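Local coordinates for protein Fe(2+) transporter FeoB (Escherichia coli, PDB 3I8S) that probably couples GTP binding by its cytosolic domain, the part described here, to channel opening and ferrous iron uptake across the bacterial inner membrane, at residues G31-V36 with T53-P58; K3-L8 with C78-S83; S96-N101 with A254-V259; V117-L122 with I132-L137; D186-V191 with Q224-A229. All coordinates share one frame; numbering follows the deposited sequence. Where two conformers were deposited one is given.

Contact 1 (G31-V36 with T53-P58); sequences GNWAGV and TLVDLP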
# COMPACT_ATOMS: atom_id res chain seq x y z
N GLY A 31 -5.05 -22.18 -2.62
CA GLY A 31 -6.41 -22.38 -3.09
C GLY A 31 -6.64 -21.28 -4.09
O GLY A 31 -5.71 -20.84 -4.74
N ASN A 32 -7.90 -20.90 -4.26
CA ASN A 32 -8.26 -19.78 -5.12
C ASN A 32 -8.98 -18.74 -4.29
O ASN A 32 -9.61 -19.07 -3.29
CB ASN A 32 -9.15 -20.23 -6.26
CG ASN A 32 -8.40 -21.06 -7.29
OD1 ASN A 32 -7.36 -21.64 -6.99
ND2 ASN A 32 -8.92 -21.12 -8.50
N TRP A 33 -8.86 -17.48 -4.71
CA TRP A 33 -9.58 -16.38 -4.08
C TRP A 33 -11.06 -16.66 -4.34
O TRP A 33 -11.42 -17.13 -5.41
CB TRP A 33 -9.16 -15.02 -4.66
CG TRP A 33 -7.85 -14.61 -4.17
CD1 TRP A 33 -6.65 -14.86 -4.75
CD2 TRP A 33 -7.57 -13.96 -2.95
NE1 TRP A 33 -5.63 -14.40 -3.96
CE2 TRP A 33 -6.17 -13.81 -2.85
CE3 TRP A 33 -8.37 -13.46 -1.91
CZ2 TRP A 33 -5.56 -13.21 -1.78
CZ3 TRP A 33 -7.75 -12.82 -0.86
CH2 TRP A 33 -6.36 -12.71 -0.79
N ALA A 34 -11.92 -16.42 -3.35
CA ALA A 34 -13.35 -16.76 -3.45
C ALA A 34 -13.97 -16.16 -4.70
O ALA A 34 -13.85 -14.97 -4.94
CB ALA A 34 -14.12 -16.29 -2.22
N GLY A 35 -14.60 -17.03 -5.50
CA GLY A 35 -15.40 -16.64 -6.65
C GLY A 35 -14.64 -16.40 -7.94
O GLY A 35 -15.26 -16.05 -8.96
N VAL A 36 -13.32 -16.58 -7.92
CA VAL A 36 -12.50 -16.40 -9.11
C VAL A 36 -11.44 -17.50 -9.20
O VAL A 36 -11.26 -18.28 -8.26
CB VAL A 36 -11.83 -15.01 -9.12
CG1 VAL A 36 -12.88 -13.91 -9.09
CG2 VAL A 36 -10.83 -14.86 -7.93
N THR A 53 0.20 -15.67 10.25
CA THR A 53 -0.34 -16.12 8.98
C THR A 53 -0.03 -15.03 8.00
O THR A 53 -0.43 -13.88 8.21
CB THR A 53 -1.88 -16.35 9.01
OG1 THR A 53 -2.18 -17.41 9.95
CG2 THR A 53 -2.41 -16.74 7.64
N LEU A 54 0.63 -15.41 6.92
CA LEU A 54 1.04 -14.52 5.84
C LEU A 54 0.24 -14.84 4.59
O LEU A 54 0.31 -15.94 4.07
CB LEU A 54 2.55 -14.71 5.55
CG LEU A 54 3.22 -13.76 4.59
CD1 LEU A 54 3.15 -12.34 5.19
CD2 LEU A 54 4.68 -14.27 4.24
N VAL A 55 -0.52 -13.87 4.12
CA VAL A 55 -1.37 -13.98 2.95
C VAL A 55 -0.70 -13.26 1.79
O VAL A 55 -0.44 -12.03 1.86
CB VAL A 55 -2.79 -13.38 3.24
CG1 VAL A 55 -3.65 -13.51 1.98
CG2 VAL A 55 -3.43 -14.06 4.44
N ASP A 56 -0.38 -14.00 0.76
CA ASP A 56 0.34 -13.44 -0.38
C ASP A 56 -0.67 -12.78 -1.31
O ASP A 56 -1.48 -13.48 -1.92
CB ASP A 56 1.07 -14.54 -1.13
CG ASP A 56 1.88 -14.02 -2.33
OD1 ASP A 56 2.39 -12.89 -2.30
OD2 ASP A 56 2.02 -14.80 -3.26
N LEU A 57 -0.60 -11.49 -1.49
CA LEU A 57 -1.60 -10.84 -2.37
C LEU A 57 -1.07 -10.75 -3.82
O LEU A 57 0.14 -10.65 -4.04
CB LEU A 57 -1.94 -9.47 -1.81
CG LEU A 57 -2.45 -9.39 -0.38
CD1 LEU A 57 -2.80 -7.96 -0.04
CD2 LEU A 57 -3.62 -10.37 -0.19
N PRO A 58 -1.98 -10.79 -4.82
CA PRO A 58 -1.50 -10.73 -6.20
C PRO A 58 -0.73 -9.44 -6.44
O PRO A 58 -1.02 -8.44 -5.81
CB PRO A 58 -2.78 -10.77 -7.04
CG PRO A 58 -3.79 -11.34 -6.16
CD PRO A 58 -3.45 -10.89 -4.77
O HOH W 1 -2.59 -15.12 -3.32
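Trp33 lays its indole against Val55, Leu57 and Pro58. Its CH2 atom meets Leu57 CD2 at 3.7 Å and Val55 CG1 at 4.0 Å, the leucine crossing the indole at about a right angle. At the pyrrole end Trp33 NE1 lies 4.2 Å from Pro58 CG. Only the carbonyl of Asp56 comes up near the ring plane, Asp56 O standing 4.1 Å from Trp33 CZ2. The indole N-H is not left to carbon alone: Trp33 NE1 gives a hydrogen bond to a water at 3.2 Å. With CG anti to its carbonyl carbon (chi1 -74°), the tryptophan extends toward 53-58 from the start of a type II turn, closed by Val36 N on Trp33 O. Arg40 adds a cation-pi contact, and Ile76 of helix 72-83 also touches the ring. Replacing the indole by an alanine would probably open a gap beside Leu57 and Pro58 and leave Arg40 without its aromatic partner. Gly35 and Val36, and Asp56 to Pro58, belong to two predicted GTP-binding loops, the switches of a G domain; Trp33, two residues before Gly35, packs on Leu57 and Pro58 of the second, so their approach in this nucleotide-free form is apolar, with no direct hydrogen bond across it.

Contact 2 (K3-L8 with C78-S83); sequences KLTIGL and CHYILS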
# COMPACT_ATOMS: atom_id res chain seq x y z
N LYS A 3 -4.04 -15.97 15.10
CA LYS A 3 -2.69 -15.63 14.58
C LYS A 3 -2.59 -14.15 14.37
O LYS A 3 -3.58 -13.44 14.35
CB LYS A 3 -2.39 -16.37 13.27
CG LYS A 3 -2.49 -17.86 13.39
CD LYS A 3 -1.57 -18.33 14.44
CE LYS A 3 -1.65 -19.82 14.61
NZ LYS A 3 -1.04 -20.39 13.42
N LEU A 4 -1.36 -13.67 14.18
CA LEU A 4 -1.18 -12.32 13.66
C LEU A 4 -1.26 -12.43 12.17
O LEU A 4 -0.49 -13.19 11.58
CB LEU A 4 0.17 -11.72 14.06
CG LEU A 4 0.43 -10.29 13.66
CD1 LEU A 4 -0.46 -9.26 14.41
CD2 LEU A 4 1.94 -9.95 13.91
N THR A 5 -2.21 -11.71 11.56
CA THR A 5 -2.42 -11.81 10.11
C THR A 5 -1.75 -10.66 9.38
O THR A 5 -2.05 -9.48 9.63
CB THR A 5 -3.92 -11.81 9.79
OG1 THR A 5 -4.53 -12.89 10.49
CG2 THR A 5 -4.16 -11.97 8.27
N ILE A 6 -0.87 -11.03 8.47
CA ILE A 6 -0.10 -10.09 7.66
C ILE A 6 -0.37 -10.30 6.16
O ILE A 6 -0.30 -11.43 5.64
CB ILE A 6 1.40 -10.22 7.94
CG1 ILE A 6 1.69 -10.07 9.42
CG2 ILE A 6 2.15 -9.19 7.05
CD1 ILE A 6 3.12 -10.10 9.74
N GLY A 7 -0.71 -9.19 5.46
CA GLY A 7 -0.87 -9.18 4.01
C GLY A 7 0.47 -8.85 3.37
O GLY A 7 1.10 -7.83 3.77
N LEU A 8 0.90 -9.66 2.42
CA LEU A 8 2.12 -9.36 1.64
C LEU A 8 1.76 -8.78 0.26
O LEU A 8 1.01 -9.35 -0.54
CB LEU A 8 2.97 -10.60 1.56
CG LEU A 8 4.35 -10.45 0.97
CD1 LEU A 8 5.26 -9.64 1.96
CD2 LEU A 8 4.87 -11.85 0.56
N CYS A 78 -7.01 -4.87 -3.37
CA CYS A 78 -7.80 -3.84 -2.74
C CYS A 78 -8.91 -4.39 -1.80
O CYS A 78 -9.11 -3.93 -0.69
CB CYS A 78 -8.43 -3.00 -3.84
SG CYS A 78 -9.27 -1.57 -3.24
N HIS A 79 -9.62 -5.39 -2.27
CA HIS A 79 -10.71 -5.94 -1.51
C HIS A 79 -10.17 -6.56 -0.21
O HIS A 79 -10.73 -6.35 0.86
CB HIS A 79 -11.41 -6.99 -2.36
CG HIS A 79 -12.44 -7.77 -1.63
ND1 HIS A 79 -12.16 -8.94 -0.97
CD2 HIS A 79 -13.74 -7.50 -1.38
CE1 HIS A 79 -13.26 -9.40 -0.41
NE2 HIS A 79 -14.23 -8.55 -0.64
N TYR A 80 -9.07 -7.28 -0.28
CA TYR A 80 -8.48 -7.84 0.95
C TYR A 80 -8.06 -6.76 1.93
O TYR A 80 -8.36 -6.78 3.12
CB TYR A 80 -7.26 -8.67 0.62
CG TYR A 80 -6.70 -9.37 1.84
CD1 TYR A 80 -7.29 -10.54 2.31
CD2 TYR A 80 -5.62 -8.83 2.52
CE1 TYR A 80 -6.79 -11.16 3.47
CE2 TYR A 80 -5.11 -9.44 3.65
CZ TYR A 80 -5.68 -10.62 4.10
OH TYR A 80 -5.20 -11.20 5.28
N ILE A 81 -7.41 -5.75 1.39
CA ILE A 81 -6.85 -4.69 2.23
C ILE A 81 -8.01 -3.96 2.95
O ILE A 81 -7.92 -3.68 4.15
CB ILE A 81 -5.86 -3.80 1.36
CG1 ILE A 81 -4.74 -4.65 0.67
CG2 ILE A 81 -5.26 -2.64 2.15
CD1 ILE A 81 -3.52 -5.01 1.51
N LEU A 82 -9.14 -3.72 2.26
CA LEU A 82 -10.32 -3.06 2.85
C LEU A 82 -11.15 -3.97 3.77
O LEU A 82 -12.02 -3.51 4.48
CB LEU A 82 -11.24 -2.52 1.77
CG LEU A 82 -10.80 -1.34 0.91
CD1 LEU A 82 -9.54 -1.62 0.15
CD2 LEU A 82 -11.92 -0.98 -0.05
N SER A 83 -10.89 -5.27 3.73
CA SER A 83 -11.68 -6.24 4.47
C SER A 83 -11.39 -6.16 5.96
O SER A 83 -12.25 -6.53 6.77
CB SER A 83 -11.36 -7.68 4.01
OG SER A 83 -10.12 -8.10 4.53
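In the alpha/beta core of the G domain, Tyr80 of helix 72-83 reaches down to Thr5 and Gly7 of strand 4-10, the strand that leads into the GTP-binding P-loop. The helix lies over one face of the central sheet, and the tyrosine bridges the space between the two. Its CG is anti to the backbone N (chi1 -175°), which carries the ring out from the helix until Tyr80 OH sits 3.3 Å from Thr5 CG2. This is a close carbon-to-oxygen approach, not a hydrogen bond, since Thr5 offers the phenol its methyl branch; the two side chains meet at a slant. Farther along the strand Tyr80 CE2 passes 4.3 Å from Gly7 CA. A glycine suits that place, because a beta carbon there would point at the ring and lie tightly against it. At the other end of the tyrosine its own carbonyl takes two donors from one residue. Tyr80 O accepts from Ser83 N (3.0 Å) and from Ser83 OG (2.6 Å), the hydroxyl approaching in the carbonyl plane on a lone pair, with a C=O...O angle of 134°. The same hydroxyl is also bonded to Asp85 N, linking Ser83 to the chain that follows. Strand 4-10 runs between strands 51-56 and 88-94; Val55 of the first and Leu57 just after it line the tyrosine, Leu89 of the second meets Ile81, and on the outer side of the helix His79 and Leu82 touch helix 213-218 of the helical domain.

Contact 3 (S96-N101 with A254-V259); sequences SNLERN and AICDVV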
# COMPACT_ATOMS: atom_id res chain seq x y z
N SER A 96 15.24 -0.71 -7.05
CA SER A 96 15.75 -0.35 -8.36
C SER A 96 14.70 0.36 -9.21
O SER A 96 15.02 0.84 -10.30
CB SER A 96 16.28 -1.57 -9.11
OG SER A 96 15.29 -2.47 -9.51
N ASN A 97 13.47 0.42 -8.69
CA ASN A 97 12.32 1.04 -9.32
C ASN A 97 11.46 1.73 -8.26
O ASN A 97 10.22 1.65 -8.26
CB ASN A 97 11.51 0.02 -10.13
CG ASN A 97 12.28 -0.48 -11.36
OD1 ASN A 97 12.47 0.26 -12.36
ND2 ASN A 97 12.72 -1.75 -11.32
N LEU A 98 12.14 2.46 -7.39
CA LEU A 98 11.51 3.06 -6.23
C LEU A 98 10.32 3.96 -6.54
O LEU A 98 9.26 3.80 -5.93
CB LEU A 98 12.57 3.85 -5.45
CG LEU A 98 12.09 4.41 -4.12
CD1 LEU A 98 11.59 3.33 -3.15
CD2 LEU A 98 13.21 5.28 -3.50
N GLU A 99 10.50 4.90 -7.47
CA GLU A 99 9.47 5.92 -7.77
C GLU A 99 8.18 5.23 -8.22
O GLU A 99 7.08 5.47 -7.69
CB GLU A 99 9.96 6.97 -8.78
CG GLU A 99 8.94 8.09 -9.06
CD GLU A 99 9.54 9.45 -9.48
OE1 GLU A 99 10.79 9.60 -9.56
OE2 GLU A 99 8.74 10.37 -9.75
N ARG A 100 8.34 4.27 -9.13
CA ARG A 100 7.22 3.45 -9.62
C ARG A 100 6.57 2.68 -8.49
O ARG A 100 5.32 2.65 -8.32
CB ARG A 100 7.71 2.44 -10.68
CG ARG A 100 6.60 1.49 -11.18
CD ARG A 100 6.97 0.78 -12.45
NE ARG A 100 5.81 0.22 -13.15
CZ ARG A 100 5.65 0.22 -14.48
NH1 ARG A 100 6.54 0.79 -15.29
NH2 ARG A 100 4.57 -0.34 -15.01
N ASN A 101 7.40 2.01 -7.70
CA ASN A 101 6.89 1.15 -6.64
C ASN A 101 6.17 1.91 -5.53
O ASN A 101 5.28 1.36 -4.86
CB ASN A 101 7.99 0.29 -6.01
CG ASN A 101 8.34 -0.95 -6.84
OD1 ASN A 101 8.33 -2.06 -6.32
ND2 ASN A 101 8.65 -0.76 -8.15
N ALA A 254 9.06 14.20 -4.85
CA ALA A 254 9.74 14.98 -3.80
C ALA A 254 10.50 14.06 -2.84
O ALA A 254 11.62 14.36 -2.45
CB ALA A 254 8.68 15.84 -3.05
N ILE A 255 9.88 12.94 -2.46
CA ILE A 255 10.52 11.88 -1.65
C ILE A 255 11.75 11.31 -2.35
O ILE A 255 12.85 11.27 -1.80
CB ILE A 255 9.48 10.71 -1.30
CG1 ILE A 255 8.37 11.24 -0.42
CG2 ILE A 255 10.18 9.52 -0.59
CD1 ILE A 255 7.23 10.18 -0.12
N CYS A 256 11.58 10.95 -3.60
CA CYS A 256 12.64 10.33 -4.31
C CYS A 256 13.83 11.24 -4.56
O CYS A 256 14.96 10.77 -4.58
CB CYS A 256 12.15 9.73 -5.60
SG CYS A 256 11.15 8.31 -5.27
N ASP A 257 13.57 12.53 -4.70
CA ASP A 257 14.64 13.52 -4.85
C ASP A 257 15.59 13.52 -3.65
O ASP A 257 16.76 13.75 -3.82
CB ASP A 257 14.10 14.94 -4.99
CG ASP A 257 13.58 15.24 -6.39
OD1 ASP A 257 13.76 14.39 -7.29
OD2 ASP A 257 12.98 16.34 -6.57
N VAL A 258 15.07 13.28 -2.45
CA VAL A 258 15.85 13.24 -1.23
C VAL A 258 16.49 11.88 -0.99
O VAL A 258 17.67 11.76 -0.65
CB VAL A 258 14.96 13.59 -0.02
CG1 VAL A 258 15.72 13.41 1.28
CG2 VAL A 258 14.43 15.05 -0.13
N VAL A 259 15.67 10.85 -1.17
CA VAL A 259 15.97 9.49 -0.75
C VAL A 259 16.87 8.69 -1.69
O VAL A 259 17.64 7.84 -1.24
CB VAL A 259 14.61 8.78 -0.52
CG1 VAL A 259 14.67 7.31 -0.59
CG2 VAL A 259 13.99 9.36 0.79
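Cys256 turns its thiol toward the first turn of helix 98-111, where the sulfur rests on backbone as much as on side chain: Cys256 SG is 3.8 Å from Glu99 CA and 3.9 Å from Glu99 CB. Its chi1 of -71°, with SG anti to the carbonyl carbon, sends the sulfur out from helix 240-259 where the two segments come nearest, Glu99 CA and Cys256 CA being 6.4 Å apart. Beside it Leu98 turns toward the same helix and presents one methyl to two partners. Leu98 CD2 lies 4.1 Å from Cys256 SG and 3.8 Å from Val259 CG1, and the leucine and valine side chains cross at about a right angle. Glu99 flanks the thiol on the solvent side; its extended chain brings Glu99 OE1 to 4.2 Å from Cys256 CB, while its side chain also touches Ile252 and Ala253. Ile132 closes the inner side, touching both Leu98 and Val259. The contact therefore joins the G domain to the last long helix of the cytosolic helical domain. No hydrogen bond links the segments, so they are held by a thiol, methyl groups and the base of Glu99, with two exposed carboxylates alongside. There Glu99 OE1 and Asp257 OD1 stand 6.1 Å apart, like charges that would probably repel only mildly.

Contact 4 (V117-L122 with I132-L137); sequences VALNML and IEIDAL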
# COMPACT_ATOMS: atom_id res chain seq x y z
N VAL A 117 7.61 -1.43 5.29
CA VAL A 117 8.21 -1.58 3.95
C VAL A 117 9.40 -2.50 4.01
O VAL A 117 10.35 -2.28 4.81
CB VAL A 117 8.60 -0.23 3.30
CG1 VAL A 117 9.48 -0.40 2.09
CG2 VAL A 117 7.36 0.59 3.04
N ALA A 118 9.39 -3.51 3.15
CA ALA A 118 10.57 -4.34 2.97
C ALA A 118 11.23 -3.95 1.64
O ALA A 118 10.69 -4.25 0.57
CB ALA A 118 10.24 -5.80 2.99
N LEU A 119 12.40 -3.33 1.76
CA LEU A 119 13.14 -2.83 0.62
C LEU A 119 14.06 -3.89 0.07
O LEU A 119 15.05 -4.33 0.72
CB LEU A 119 13.86 -1.52 0.99
CG LEU A 119 14.40 -0.63 -0.12
CD1 LEU A 119 13.31 0.01 -1.00
CD2 LEU A 119 15.28 0.50 0.47
N ASN A 120 13.71 -4.29 -1.16
CA ASN A 120 14.35 -5.36 -1.90
C ASN A 120 15.18 -4.91 -3.11
O ASN A 120 15.16 -3.75 -3.48
CB ASN A 120 13.20 -6.27 -2.43
CG ASN A 120 13.43 -7.68 -2.16
OD1 ASN A 120 14.52 -8.10 -1.75
ND2 ASN A 120 12.39 -8.47 -2.37
N MET A 121 15.86 -5.85 -3.76
CA MET A 121 16.69 -5.57 -4.95
C MET A 121 17.74 -4.49 -4.71
O MET A 121 18.06 -3.70 -5.59
CB MET A 121 15.80 -5.19 -6.15
CG MET A 121 14.56 -6.04 -6.32
SD MET A 121 14.93 -7.78 -6.61
CE MET A 121 13.31 -8.50 -6.86
N LEU A 122 18.29 -4.48 -3.49
CA LEU A 122 19.35 -3.57 -3.11
C LEU A 122 20.62 -3.72 -3.96
O LEU A 122 21.31 -2.76 -4.27
CB LEU A 122 19.70 -3.85 -1.65
CG LEU A 122 18.53 -3.67 -0.68
CD1 LEU A 122 18.93 -4.19 0.72
CD2 LEU A 122 18.15 -2.22 -0.67
N ILE A 132 19.86 4.27 -1.61
CA ILE A 132 18.64 4.72 -0.95
C ILE A 132 18.95 5.11 0.51
O ILE A 132 19.53 4.29 1.28
CB ILE A 132 17.54 3.65 -0.93
CG1 ILE A 132 17.18 3.19 -2.37
CG2 ILE A 132 16.26 4.18 -0.27
CD1 ILE A 132 16.84 4.27 -3.30
N GLU A 133 18.58 6.33 0.89
CA GLU A 133 18.67 6.78 2.26
C GLU A 133 17.48 6.22 3.03
O GLU A 133 16.35 6.74 2.95
CB GLU A 133 18.61 8.28 2.34
CG GLU A 133 19.86 8.97 2.01
CD GLU A 133 19.86 10.35 2.63
OE1 GLU A 133 18.75 10.95 2.64
OE2 GLU A 133 20.92 10.81 3.11
N ILE A 134 17.73 5.15 3.77
CA ILE A 134 16.62 4.36 4.30
C ILE A 134 15.82 5.13 5.36
O ILE A 134 14.56 5.17 5.35
CB ILE A 134 17.15 3.02 4.83
CG1 ILE A 134 17.51 2.10 3.66
CG2 ILE A 134 16.13 2.31 5.70
CD1 ILE A 134 18.61 1.19 4.02
N ASP A 135 16.53 5.76 6.28
CA ASP A 135 15.83 6.52 7.33
C ASP A 135 15.12 7.75 6.83
O ASP A 135 14.04 8.09 7.33
CB ASP A 135 16.76 6.87 8.48
CG ASP A 135 16.39 6.14 9.71
OD1 ASP A 135 15.81 5.04 9.52
OD2 ASP A 135 16.60 6.68 10.83
N ALA A 136 15.71 8.44 5.86
CA ALA A 136 15.04 9.52 5.17
C ALA A 136 13.70 9.05 4.54
O ALA A 136 12.68 9.73 4.61
CB ALA A 136 15.96 10.13 4.10
N LEU A 137 13.71 7.88 3.92
CA LEU A 137 12.47 7.34 3.38
C LEU A 137 11.44 6.99 4.49
O LEU A 137 10.26 7.35 4.38
CB LEU A 137 12.77 6.07 2.58
CG LEU A 137 11.60 5.46 1.86
CD1 LEU A 137 10.81 6.38 0.99
CD2 LEU A 137 12.13 4.25 1.04
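Leu119, near the end of strand 115-120, faces the start of helix 134-141 across 8.8 Å between Leu119 CA and Ile134 CA, with no backbone bond between the segments. One methyl does most of the touching. Leu119 CD2 meets Ile132 CG2 at 3.9 Å and Ile134 CG1 at 4.2 Å, reaching two isoleucines with one residue between them. The leucine is carried there by a chi1 of -164°, CG lying opposite the backbone N across the CA-CB bond. Ile132 offers its branch methyl, its side chain crossing that of the leucine on the diagonal; Ile134 brings up the first carbon of its longer arm. Directly after Leu119 comes the Asn-x-x-Asp guanine-specificity motif of P-loop GTPases, here Asn120 to Asp123, which binds GTP. The leucine thus is buried beside the strand end from which that loop leaves, and Asn120 ND2 makes a weak hydrogen bond to Ser14 O of the P-loop. Behind the isoleucines, Glu133 occupies the N-cap position, and Leu137 N bonds to Glu133 O at 3.0 Å. Val93 and Ala95 also touch Leu119, Val145 and Pro147 border Ile134, and Val259 of the helical domain packs on Ala136.

Contact 5 (D186-V191 with Q224-A229); sequences DSLAKV and QHLDAA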
# COMPACT_ATOMS: atom_id res chain seq x y z
N ASP A 186 -14.42 14.49 1.85
CA ASP A 186 -14.93 14.42 3.20
C ASP A 186 -16.46 14.46 3.23
O ASP A 186 -17.09 13.71 3.99
CB ASP A 186 -14.36 15.53 4.07
CG ASP A 186 -14.76 15.38 5.53
OD1 ASP A 186 -15.29 16.37 6.09
OD2 ASP A 186 -14.56 14.26 6.10
N SER A 187 -17.08 15.29 2.41
CA SER A 187 -18.55 15.27 2.31
C SER A 187 -19.08 13.91 1.83
O SER A 187 -20.12 13.47 2.29
CB SER A 187 -19.07 16.37 1.42
OG SER A 187 -18.78 17.60 2.04
N LEU A 188 -18.39 13.25 0.91
CA LEU A 188 -18.81 11.91 0.53
C LEU A 188 -18.61 10.98 1.70
O LEU A 188 -19.52 10.22 2.02
CB LEU A 188 -18.06 11.41 -0.71
CG LEU A 188 -18.30 12.21 -1.99
CD1 LEU A 188 -17.37 11.73 -3.14
CD2 LEU A 188 -19.78 12.20 -2.44
N ALA A 189 -17.44 11.06 2.34
CA ALA A 189 -17.10 10.21 3.48
C ALA A 189 -18.19 10.24 4.56
O ALA A 189 -18.51 9.21 5.14
CB ALA A 189 -15.78 10.66 4.10
N LYS A 190 -18.73 11.42 4.82
CA LYS A 190 -19.74 11.61 5.88
C LYS A 190 -20.99 10.75 5.69
O LYS A 190 -21.63 10.35 6.67
CB LYS A 190 -20.18 13.07 5.94
CG LYS A 190 -19.09 14.07 6.24
CD LYS A 190 -19.66 15.49 6.32
CE LYS A 190 -18.70 16.58 5.79
NZ LYS A 190 -19.50 17.83 5.38
N VAL A 191 -21.33 10.52 4.42
CA VAL A 191 -22.52 9.76 4.00
C VAL A 191 -22.34 8.24 3.97
O VAL A 191 -23.31 7.50 3.99
CB VAL A 191 -22.92 10.23 2.58
CG1 VAL A 191 -23.88 9.27 1.93
CG2 VAL A 191 -23.47 11.66 2.64
N GLN A 224 -24.63 8.28 -4.75
CA GLN A 224 -25.68 9.18 -5.22
C GLN A 224 -25.31 10.68 -5.24
O GLN A 224 -26.03 11.50 -5.83
CB GLN A 224 -26.95 8.96 -4.37
CG GLN A 224 -27.79 7.80 -4.85
CD GLN A 224 -28.71 8.18 -6.02
OE1 GLN A 224 -28.24 8.58 -7.10
NE2 GLN A 224 -30.03 8.04 -5.82
N HIS A 225 -24.21 11.04 -4.59
CA HIS A 225 -23.82 12.44 -4.41
C HIS A 225 -22.60 12.80 -5.24
O HIS A 225 -22.18 13.97 -5.26
CB HIS A 225 -23.56 12.70 -2.92
CG HIS A 225 -24.77 12.49 -2.07
ND1 HIS A 225 -25.77 13.44 -1.94
CD2 HIS A 225 -25.19 11.41 -1.37
CE1 HIS A 225 -26.72 12.96 -1.17
NE2 HIS A 225 -26.39 11.73 -0.81
N LEU A 226 -22.07 11.80 -5.94
CA LEU A 226 -20.81 11.91 -6.66
C LEU A 226 -20.91 12.83 -7.88
O LEU A 226 -20.06 13.68 -8.10
CB LEU A 226 -20.30 10.51 -7.05
CG LEU A 226 -19.04 10.52 -7.90
CD1 LEU A 226 -17.91 11.15 -7.12
CD2 LEU A 226 -18.70 9.11 -8.38
N ASP A 227 -21.99 12.73 -8.64
CA ASP A 227 -22.16 13.64 -9.80
C ASP A 227 -22.20 15.12 -9.40
O ASP A 227 -21.60 15.97 -10.08
CB ASP A 227 -23.42 13.27 -10.61
CG ASP A 227 -23.25 11.97 -11.40
OD1 ASP A 227 -22.13 11.39 -11.33
OD2 ASP A 227 -24.21 11.54 -12.09
N ALA A 228 -22.92 15.43 -8.32
CA ALA A 228 -23.01 16.79 -7.83
C ALA A 228 -21.66 17.26 -7.36
O ALA A 228 -21.26 18.40 -7.65
CB ALA A 228 -24.04 16.91 -6.72
N ALA A 229 -20.91 16.36 -6.69
CA ALA A 229 -19.56 16.70 -6.23
C ALA A 229 -18.63 16.99 -7.41
O ALA A 229 -17.91 17.98 -7.40
CB ALA A 229 -18.98 15.57 -5.37
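Leu188 and Val191 of helix 179-191 meet His225 and Leu226, at the start of helix 226-236, in a pairing of two helices that run in roughly opposite directions within the cytosolic helical domain. The apolar contacts come first. Leu188 splits its two methyls between neighbouring residues: Leu188 CD1 lies 4.1 Å from Leu226 CD1, and Leu188 CD2 is 3.8 Å from His225 CB. It gets there with CG anti to its carbonyl carbon (chi1 -63°), so that the fork of the leucine bends toward the other helix although its CB does not head there. Leu188 and His225 lie alongside, pointing opposite ways, whereas the two leucines cross askew. Inward, Leu209 of helix 198-210 touches both leucines and Met208 adds to Leu226, making a small three-helix core. The one aromatic contact lies toward solvent, where in the conformer given Val191 CG1 approaches the imidazole atom His225 CD2 at 4.1 Å, obliquely to the ring. Val191 also rests on Glu221 and Ala222, in the loop before the second helix. Polar bonds lie beside this interface, none across it. Asp186 OD2 forms a salt bridge with Arg202 NE, and Ala189 O takes a hydrogen bond from Arg201 NH1, both holding helix 179-191 to helix 198-210. Lys190 NZ gives a weak hydrogen bond to Ser187 OG at 3.4 Å. At the facing helix start, Ala229 N is bonded to His225 O at 3.1 Å, and the carbon of that same carbonyl, His225 C, lies 4.0 Å from Leu188 CD2.

Overall arrangement
From the N terminus, strand 4-10 opens the loop that contact 2 closes at helix 72-83, and contact 1 is nested inside it, bringing the loop after strand 28-32 against the end of strand 51-56. These two touch: Val55 and Leu57 pair with Leu8 through probable backbone hydrogen bonds, and Leu57 packs on Ile81. Contact 3 opens next, at the start of helix 98-111, and closes at the end of helix 240-259, spanning the G and helical domains. Contacts 4 and 5 both nest within it, one after the other. Contact 4 borders contact 3 through Val259 against Ile132 and Glu133, whereas contact 5 stays within the helical domain, its centre about 33 Å from that of contact 3.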